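Local coordinates for sulfur oxidation protein soxB (Thermus thermophilus, PDB 2WDD) that hydrolyses the sulfur-sulfur bond of cysteine S-thiosulfonate in the Sox sulfur-oxidation pathway, with a pair of manganese ions bound at its metal site, at residues Leu20-Asp28 with Asn326-Leu335; Asp280-Thr291 with Thr300-Ala311. All blocks are in the same frame, centred on the assembly; numbering follows the deposited sequence. Where two conformers were deposited one is given.

Contact 1 (Leu20-Asp28 with Asn326-Leu335); sequences LYDLPPYGD and NLRVRVLPVL
R328 extends from strand 323-333 to the carbonyl of P24 and grips it closely. Both terminal nitrogens approach end-on and converge on one oxygen: NH2 of R328 lies 2.8 Å from O of P24, almost in line with the C=O bond, while NH1 comes from above the carbonyl plane. The oxygen sits in the guanidinium plane, where two N-H groups can share it, and D316 supplies the charge partner through a salt bridge to NH2. CB of Y26 rests over the centre of that guanidinium, 3.6 Å from CZ of R328, and CD2 of L23 lies more distantly over the opposite face. With CG anti to the backbone N (chi1 -176°), the Y26 side chain slides past R328 in the reverse direction, and CB of R328 makes a CH-pi contact 4.1 Å from the centroid of the Y26 ring.

The buried, packed part lies at the other end, where Y21 meets L332 and P333 edge-on: its OH donates to O of P333, 2.6 Å away and near the ring plane, while CD1 of Y21 lies beside CB of L332. L23 bridges toward the exposed side, its CD1 packing 4.1 Å from CD2 of L332 and crossing obliquely to CG of R330. Looser still are L20 and P25, which contribute little, and exposed N326, whose CB is 3.3 Å from OH of Y26 and whose amide plane stands almost perpendicular to that ring.

The N-terminal segment thus runs along the outermost strand of its sheet without beta pairing, held through side chains donating to main-chain carbonyls. The carboxylate of D316 probably helps to orient the guanidinium toward P24.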
# COMPACT_ATOMS: atom_id res chain seq x y z
N LEU A 20 -16.22 -13.49 10.85
CA LEU A 20 -16.18 -14.78 10.16
C LEU A 20 -16.75 -14.71 8.74
O LEU A 20 -17.04 -13.62 8.23
CB LEU A 20 -16.83 -15.88 10.99
CG LEU A 20 -18.32 -16.16 10.84
CD1 LEU A 20 -18.73 -17.32 11.74
CD2 LEU A 20 -19.14 -14.91 11.15
N TYR A 21 -16.92 -15.86 8.12
CA TYR A 21 -17.36 -15.93 6.73
C TYR A 21 -18.82 -16.27 6.44
O TYR A 21 -19.31 -15.99 5.34
CB TYR A 21 -16.44 -16.88 5.96
CG TYR A 21 -14.97 -16.71 6.30
CD1 TYR A 21 -14.33 -15.50 6.09
CD2 TYR A 21 -14.23 -17.76 6.84
CE1 TYR A 21 -13.00 -15.33 6.40
CE2 TYR A 21 -12.90 -17.60 7.16
CZ TYR A 21 -12.29 -16.38 6.93
OH TYR A 21 -10.96 -16.21 7.22
N ASP A 22 -19.51 -16.88 7.40
CA ASP A 22 -20.91 -17.26 7.20
C ASP A 22 -21.86 -16.10 7.46
O ASP A 22 -22.45 -15.99 8.54
CB ASP A 22 -21.27 -18.46 8.09
CG ASP A 22 -22.64 -19.03 7.77
OD1 ASP A 22 -23.08 -18.92 6.60
OD2 ASP A 22 -23.28 -19.60 8.67
N LEU A 23 -22.01 -15.24 6.46
CA LEU A 23 -22.88 -14.07 6.57
C LEU A 23 -24.23 -14.27 5.91
O LEU A 23 -24.33 -14.84 4.82
CB LEU A 23 -22.19 -12.86 5.91
CG LEU A 23 -20.99 -12.23 6.61
CD1 LEU A 23 -20.21 -11.38 5.61
CD2 LEU A 23 -21.45 -11.38 7.78
N PRO A 24 -25.30 -13.75 6.53
CA PRO A 24 -26.63 -13.86 5.94
C PRO A 24 -26.75 -12.89 4.77
O PRO A 24 -25.93 -11.97 4.63
CB PRO A 24 -27.56 -13.42 7.09
CG PRO A 24 -26.70 -12.60 7.99
CD PRO A 24 -25.33 -13.19 7.90
N PRO A 25 -27.76 -13.08 3.91
CA PRO A 25 -27.93 -12.18 2.76
C PRO A 25 -28.25 -10.76 3.20
O PRO A 25 -28.80 -10.54 4.29
CB PRO A 25 -29.14 -12.78 2.02
CG PRO A 25 -29.23 -14.19 2.50
CD PRO A 25 -28.75 -14.17 3.92
N TYR A 26 -27.91 -9.79 2.36
CA TYR A 26 -28.21 -8.39 2.63
C TYR A 26 -28.14 -7.58 1.34
O TYR A 26 -27.12 -7.60 0.65
CB TYR A 26 -27.25 -7.78 3.65
CG TYR A 26 -27.58 -6.35 4.02
CD1 TYR A 26 -28.31 -6.06 5.17
CD2 TYR A 26 -27.21 -5.29 3.21
CE1 TYR A 26 -28.65 -4.76 5.51
CE2 TYR A 26 -27.54 -3.98 3.53
CZ TYR A 26 -28.25 -3.72 4.68
OH TYR A 26 -28.57 -2.42 5.03
N GLY A 27 -29.21 -6.87 1.03
CA GLY A 27 -29.26 -5.98 -0.11
C GLY A 27 -29.42 -6.54 -1.51
O GLY A 27 -29.75 -7.72 -1.70
N ASP A 28 -29.19 -5.67 -2.48
CA ASP A 28 -29.35 -5.96 -3.89
C ASP A 28 -28.06 -6.31 -4.61
O ASP A 28 -28.08 -6.97 -5.65
CB ASP A 28 -29.97 -4.74 -4.58
CG ASP A 28 -31.20 -4.23 -3.86
OD1 ASP A 28 -32.21 -4.96 -3.85
OD2 ASP A 28 -31.17 -3.11 -3.31
N ASN A 326 -28.74 1.93 2.21
CA ASN A 326 -28.02 1.43 3.36
C ASN A 326 -26.96 0.44 2.88
O ASN A 326 -26.98 0.00 1.73
CB ASN A 326 -28.97 0.77 4.36
CG ASN A 326 -28.57 1.03 5.80
OD1 ASN A 326 -27.38 1.13 6.12
ND2 ASN A 326 -29.56 1.13 6.69
N LEU A 327 -26.04 0.09 3.77
CA LEU A 327 -25.00 -0.86 3.41
C LEU A 327 -24.49 -1.63 4.60
O LEU A 327 -24.56 -1.17 5.74
CB LEU A 327 -23.83 -0.14 2.73
CG LEU A 327 -22.88 0.66 3.63
CD1 LEU A 327 -21.73 1.23 2.77
CD2 LEU A 327 -23.61 1.76 4.36
N ARG A 328 -23.94 -2.80 4.33
CA ARG A 328 -23.31 -3.61 5.35
C ARG A 328 -21.87 -3.84 4.90
O ARG A 328 -21.62 -4.27 3.79
CB ARG A 328 -24.03 -4.95 5.50
CG ARG A 328 -23.46 -5.79 6.64
CD ARG A 328 -24.14 -7.15 6.73
NE ARG A 328 -23.86 -7.97 5.56
CZ ARG A 328 -24.41 -9.16 5.33
NH1 ARG A 328 -25.27 -9.68 6.20
NH2 ARG A 328 -24.10 -9.83 4.23
N VAL A 329 -20.92 -3.53 5.78
CA VAL A 329 -19.51 -3.67 5.47
C VAL A 329 -18.91 -4.70 6.41
O VAL A 329 -19.11 -4.62 7.63
CB VAL A 329 -18.78 -2.32 5.65
CG1 VAL A 329 -17.27 -2.50 5.52
CG2 VAL A 329 -19.32 -1.26 4.69
N ARG A 330 -18.18 -5.65 5.86
CA ARG A 330 -17.50 -6.64 6.66
C ARG A 330 -16.09 -6.83 6.14
O ARG A 330 -15.90 -7.10 4.96
CB ARG A 330 -18.23 -7.98 6.65
CG ARG A 330 -19.57 -7.93 7.36
CD ARG A 330 -19.40 -7.72 8.86
NE ARG A 330 -20.69 -7.80 9.56
CZ ARG A 330 -21.46 -6.75 9.81
NH1 ARG A 330 -21.07 -5.54 9.43
NH2 ARG A 330 -22.62 -6.90 10.45
N VAL A 331 -15.11 -6.70 7.03
CA VAL A 331 -13.72 -6.96 6.69
C VAL A 331 -13.53 -8.45 6.93
O VAL A 331 -13.60 -8.91 8.07
CB VAL A 331 -12.78 -6.14 7.59
CG1 VAL A 331 -11.32 -6.62 7.41
CG2 VAL A 331 -12.91 -4.64 7.29
N LEU A 332 -13.34 -9.22 5.86
CA LEU A 332 -13.14 -10.66 5.98
C LEU A 332 -11.66 -11.02 5.98
O LEU A 332 -10.97 -10.86 4.98
CB LEU A 332 -13.86 -11.40 4.85
CG LEU A 332 -15.32 -11.03 4.66
CD1 LEU A 332 -15.89 -11.75 3.45
CD2 LEU A 332 -16.13 -11.37 5.92
N PRO A 333 -11.14 -11.51 7.12
CA PRO A 333 -9.72 -11.85 7.14
C PRO A 333 -9.36 -13.00 6.19
O PRO A 333 -10.04 -14.03 6.15
CB PRO A 333 -9.47 -12.26 8.61
CG PRO A 333 -10.66 -11.71 9.38
CD PRO A 333 -11.80 -11.78 8.41
N VAL A 334 -8.31 -12.80 5.40
CA VAL A 334 -7.82 -13.86 4.51
C VAL A 334 -6.80 -14.68 5.31
O VAL A 334 -5.61 -14.32 5.38
CB VAL A 334 -7.20 -13.29 3.22
CG1 VAL A 334 -6.71 -14.42 2.32
CG2 VAL A 334 -8.21 -12.44 2.48
N LEU A 335 -7.27 -15.73 5.98
CA LEU A 335 -6.39 -16.55 6.80
C LEU A 335 -6.23 -17.91 6.15
O LEU A 335 -7.16 -18.72 6.15
CB LEU A 335 -6.96 -16.69 8.21
CG LEU A 335 -7.03 -15.40 9.05
CD1 LEU A 335 -7.95 -15.60 10.23
CD2 LEU A 335 -5.64 -15.00 9.52

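Contact 2 (Asp280-Thr291 with Thr300-Ala311). With MN (manganese (II) ion), chain H; MN (manganese (II) ion), chain G.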
# COMPACT_ATOMS: atom_id res chain seq x y z
N ASP A 280 -21.75 7.92 -4.07
CA ASP A 280 -22.40 7.28 -2.93
C ASP A 280 -21.47 6.46 -2.07
O ASP A 280 -21.64 6.38 -0.85
CB ASP A 280 -23.57 6.43 -3.41
CG ASP A 280 -24.57 7.23 -4.22
OD1 ASP A 280 -25.00 8.30 -3.73
OD2 ASP A 280 -24.84 6.85 -5.38
N LEU A 281 -20.47 5.85 -2.69
CA LEU A 281 -19.53 5.02 -1.98
C LEU A 281 -18.18 5.15 -2.66
O LEU A 281 -18.11 5.23 -3.89
CB LEU A 281 -19.98 3.56 -2.08
CG LEU A 281 -19.02 2.47 -1.58
CD1 LEU A 281 -18.83 2.60 -0.07
CD2 LEU A 281 -19.53 1.06 -1.94
N ILE A 282 -17.12 5.17 -1.86
CA ILE A 282 -15.75 5.20 -2.39
C ILE A 282 -15.04 3.99 -1.79
O ILE A 282 -15.09 3.80 -0.56
CB ILE A 282 -14.95 6.48 -2.02
CG1 ILE A 282 -15.60 7.72 -2.65
CG2 ILE A 282 -13.50 6.37 -2.54
CD1 ILE A 282 -15.04 9.04 -2.16
N LEU A 283 -14.41 3.19 -2.64
CA LEU A 283 -13.59 2.04 -2.26
C LEU A 283 -12.18 2.63 -2.39
O LEU A 283 -11.69 2.88 -3.50
CB LEU A 283 -13.82 0.87 -3.22
CG LEU A 283 -15.27 0.35 -3.18
CD1 LEU A 283 -15.51 -0.76 -4.20
CD2 LEU A 283 -15.67 -0.09 -1.75
N SER A 284 -11.58 2.93 -1.23
CA SER A 284 -10.30 3.65 -1.16
C SER A 284 -9.06 2.79 -1.03
O SER A 284 -8.81 2.18 0.02
CB SER A 284 -10.31 4.63 0.03
OG SER A 284 -11.28 5.66 -0.11
N GLY A 285 -8.24 2.79 -2.08
CA GLY A 285 -6.98 2.08 -2.07
C GLY A 285 -5.85 3.06 -1.78
O GLY A 285 -6.08 4.16 -1.31
N HIS A 286 -4.63 2.64 -2.10
CA HIS A 286 -3.43 3.47 -1.97
C HIS A 286 -2.84 3.67 -0.58
O HIS A 286 -1.63 3.56 -0.38
CB HIS A 286 -3.56 4.82 -2.67
CG HIS A 286 -2.28 5.60 -2.68
ND1 HIS A 286 -1.15 5.14 -3.33
CD2 HIS A 286 -1.91 6.73 -2.04
CE1 HIS A 286 -0.15 5.97 -3.11
NE2 HIS A 286 -0.58 6.95 -2.33
N THR A 287 -3.68 4.06 0.37
CA THR A 287 -3.18 4.31 1.71
C THR A 287 -3.10 3.05 2.60
O THR A 287 -2.56 3.11 3.71
CB THR A 287 -3.93 5.48 2.39
OG1 THR A 287 -5.34 5.37 2.11
CG2 THR A 287 -3.43 6.82 1.86
N HIS A 288 -3.53 1.91 2.06
CA HIS A 288 -3.43 0.63 2.75
C HIS A 288 -4.17 0.63 4.09
O HIS A 288 -3.76 -0.04 5.04
CB HIS A 288 -1.95 0.26 2.97
CG HIS A 288 -1.17 0.04 1.71
ND1 HIS A 288 0.02 -0.66 1.68
CD2 HIS A 288 -1.41 0.41 0.43
CE1 HIS A 288 0.48 -0.70 0.44
NE2 HIS A 288 -0.37 -0.07 -0.34
N ASP A 289 -5.28 1.38 4.15
CA ASP A 289 -6.07 1.49 5.37
C ASP A 289 -7.04 0.33 5.58
O ASP A 289 -7.33 -0.45 4.65
CB ASP A 289 -6.86 2.80 5.33
CG ASP A 289 -5.97 4.02 5.50
OD1 ASP A 289 -5.23 4.05 6.50
OD2 ASP A 289 -6.02 4.94 4.66
N LEU A 290 -7.57 0.24 6.80
CA LEU A 290 -8.61 -0.73 7.16
C LEU A 290 -9.77 0.03 7.80
O LEU A 290 -9.55 0.86 8.68
CB LEU A 290 -8.09 -1.79 8.15
CG LEU A 290 -7.37 -2.98 7.50
CD1 LEU A 290 -6.43 -3.64 8.49
CD2 LEU A 290 -8.38 -3.98 6.94
N THR A 291 -10.99 -0.24 7.33
CA THR A 291 -12.19 0.41 7.88
C THR A 291 -13.27 -0.64 8.16
O THR A 291 -14.12 -0.91 7.30
CB THR A 291 -12.74 1.48 6.91
OG1 THR A 291 -12.98 0.88 5.63
CG2 THR A 291 -11.77 2.63 6.77
N THR A 300 -21.25 10.61 1.47
CA THR A 300 -20.56 9.45 0.91
C THR A 300 -20.08 8.50 2.00
O THR A 300 -19.62 8.95 3.05
CB THR A 300 -19.33 9.93 0.11
OG1 THR A 300 -19.75 10.86 -0.90
CG2 THR A 300 -18.55 8.77 -0.50
N TRP A 301 -20.11 7.20 1.71
CA TRP A 301 -19.50 6.20 2.59
C TRP A 301 -18.14 5.86 1.98
O TRP A 301 -18.03 5.73 0.77
CB TRP A 301 -20.33 4.92 2.61
CG TRP A 301 -21.62 5.06 3.34
CD1 TRP A 301 -22.87 5.08 2.80
CD2 TRP A 301 -21.79 5.23 4.75
NE1 TRP A 301 -23.81 5.25 3.79
CE2 TRP A 301 -23.18 5.33 5.00
CE3 TRP A 301 -20.91 5.30 5.83
CZ2 TRP A 301 -23.70 5.52 6.28
CZ3 TRP A 301 -21.43 5.47 7.11
CH2 TRP A 301 -22.81 5.58 7.32
N ILE A 302 -17.13 5.64 2.83
CA ILE A 302 -15.79 5.29 2.36
C ILE A 302 -15.35 3.99 3.02
O ILE A 302 -15.46 3.83 4.25
CB ILE A 302 -14.80 6.42 2.67
CG1 ILE A 302 -15.22 7.70 1.94
CG2 ILE A 302 -13.37 6.02 2.26
CD1 ILE A 302 -14.34 8.90 2.25
N VAL A 303 -14.89 3.03 2.21
CA VAL A 303 -14.39 1.75 2.70
C VAL A 303 -12.99 1.55 2.12
O VAL A 303 -12.82 1.61 0.91
CB VAL A 303 -15.32 0.60 2.29
CG1 VAL A 303 -14.71 -0.75 2.62
CG2 VAL A 303 -16.69 0.79 2.94
N ALA A 304 -12.01 1.31 2.98
CA ALA A 304 -10.62 1.13 2.55
C ALA A 304 -10.34 -0.29 2.06
O ALA A 304 -10.96 -1.25 2.52
CB ALA A 304 -9.66 1.50 3.67
N GLY A 305 -9.33 -0.43 1.20
CA GLY A 305 -8.98 -1.72 0.62
C GLY A 305 -7.89 -2.57 1.25
O GLY A 305 -7.58 -3.66 0.75
N SER A 306 -7.34 -2.10 2.37
CA SER A 306 -6.26 -2.80 3.06
C SER A 306 -5.07 -3.03 2.13
O SER A 306 -4.78 -2.19 1.27
CB SER A 306 -6.76 -4.10 3.73
OG SER A 306 -5.77 -4.61 4.61
N ALA A 307 -4.40 -4.17 2.29
CA ALA A 307 -3.21 -4.42 1.47
C ALA A 307 -2.67 -5.82 1.60
O ALA A 307 -2.97 -6.52 2.57
CB ALA A 307 -2.12 -3.44 1.86
N ALA A 308 -1.83 -6.18 0.63
CA ALA A 308 -1.04 -7.41 0.67
C ALA A 308 -1.85 -8.70 0.78
O ALA A 308 -1.31 -9.74 1.21
CB ALA A 308 -0.02 -7.31 1.81
N GLY A 309 -3.13 -8.62 0.41
CA GLY A 309 -4.06 -9.75 0.44
C GLY A 309 -4.60 -10.07 1.82
O GLY A 309 -5.19 -11.14 2.04
N LYS A 310 -4.41 -9.17 2.78
CA LYS A 310 -4.83 -9.52 4.13
C LYS A 310 -6.32 -9.61 4.37
O LYS A 310 -6.75 -10.34 5.26
CB LYS A 310 -4.12 -8.68 5.19
CG LYS A 310 -4.58 -7.25 5.32
CD LYS A 310 -3.60 -6.44 6.20
CE LYS A 310 -3.61 -6.89 7.66
NZ LYS A 310 -2.78 -5.99 8.57
N ALA A 311 -7.10 -8.87 3.59
CA ALA A 311 -8.54 -8.83 3.79
C ALA A 311 -9.31 -8.71 2.50
O ALA A 311 -8.86 -8.10 1.54
CB ALA A 311 -8.89 -7.66 4.70
MN MN H . -0.58 3.17 -4.40
MN MN G . -0.11 0.35 -2.51
O HOH W 1 -0.15 2.43 -2.47
O HOH W 2 -4.17 -2.70 5.78
O HOH W 3 -11.24 -2.00 5.06
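The imidazole of H288 lies with one face against A307, whose CB sits 3.8 Å from the ring centroid and displaced toward its rim. A methyl is small enough to support the ring without blocking NE2, which binds one manganese at 2.2 Å. H286, whose CB points away from segment 300-311, binds the second manganese through ND1 at 2.3 Å; water 1 bridges the two ions and donates to O of H286. D36, H38 and D132 complete the protein ligands of the H288 ion, and D132, H163 and H263 those of the other.

Both histidines occupy the loop that follows strand 281-284, which pairs in parallel with strand 300-304; metal ligands on loops beyond the C-terminal ends of strands are characteristic of the metallophosphoesterase fold of the 5'-nucleotidase family. Within the pair, L283 and V303 lie side by side and point the same way, whereas L281 crosses W301 at about a right angle, its CD1 3.8 Å from CB of W301. I282, S284, I302 and A304 project from the other face, where OG of S284 bonds to D269.

Past the strands, T291 holds OG1 between its backbone N and carbonyl carbon (chi1 55°), from where it accepts the N-H of A304 at 2.9 Å. The small A304 lets the returning chain come close: CB of A304 lies 3.5 Å from CB of D289.

The centres of the two contacts lie 15 Å apart, and along the chain both segments of contact 2 fall between those of contact 1. Each belongs to a different six-stranded mixed sheet: 326-335 includes most of strand 323-333, outermost in one sheet, while 281-284 and 300-304 are neighbours in the other. The sheets pack face to face here, with V329 against V303 and L327 against W301, and N of V334 probably bonds to O of K310. Strand 323-333 therefore has contact 1 on one side and contact 2 on the other, which places the partly exposed N-terminal segment outside the layered core, across from the sheet that carries the manganese-binding loop at the C-terminal end of strand 281-284.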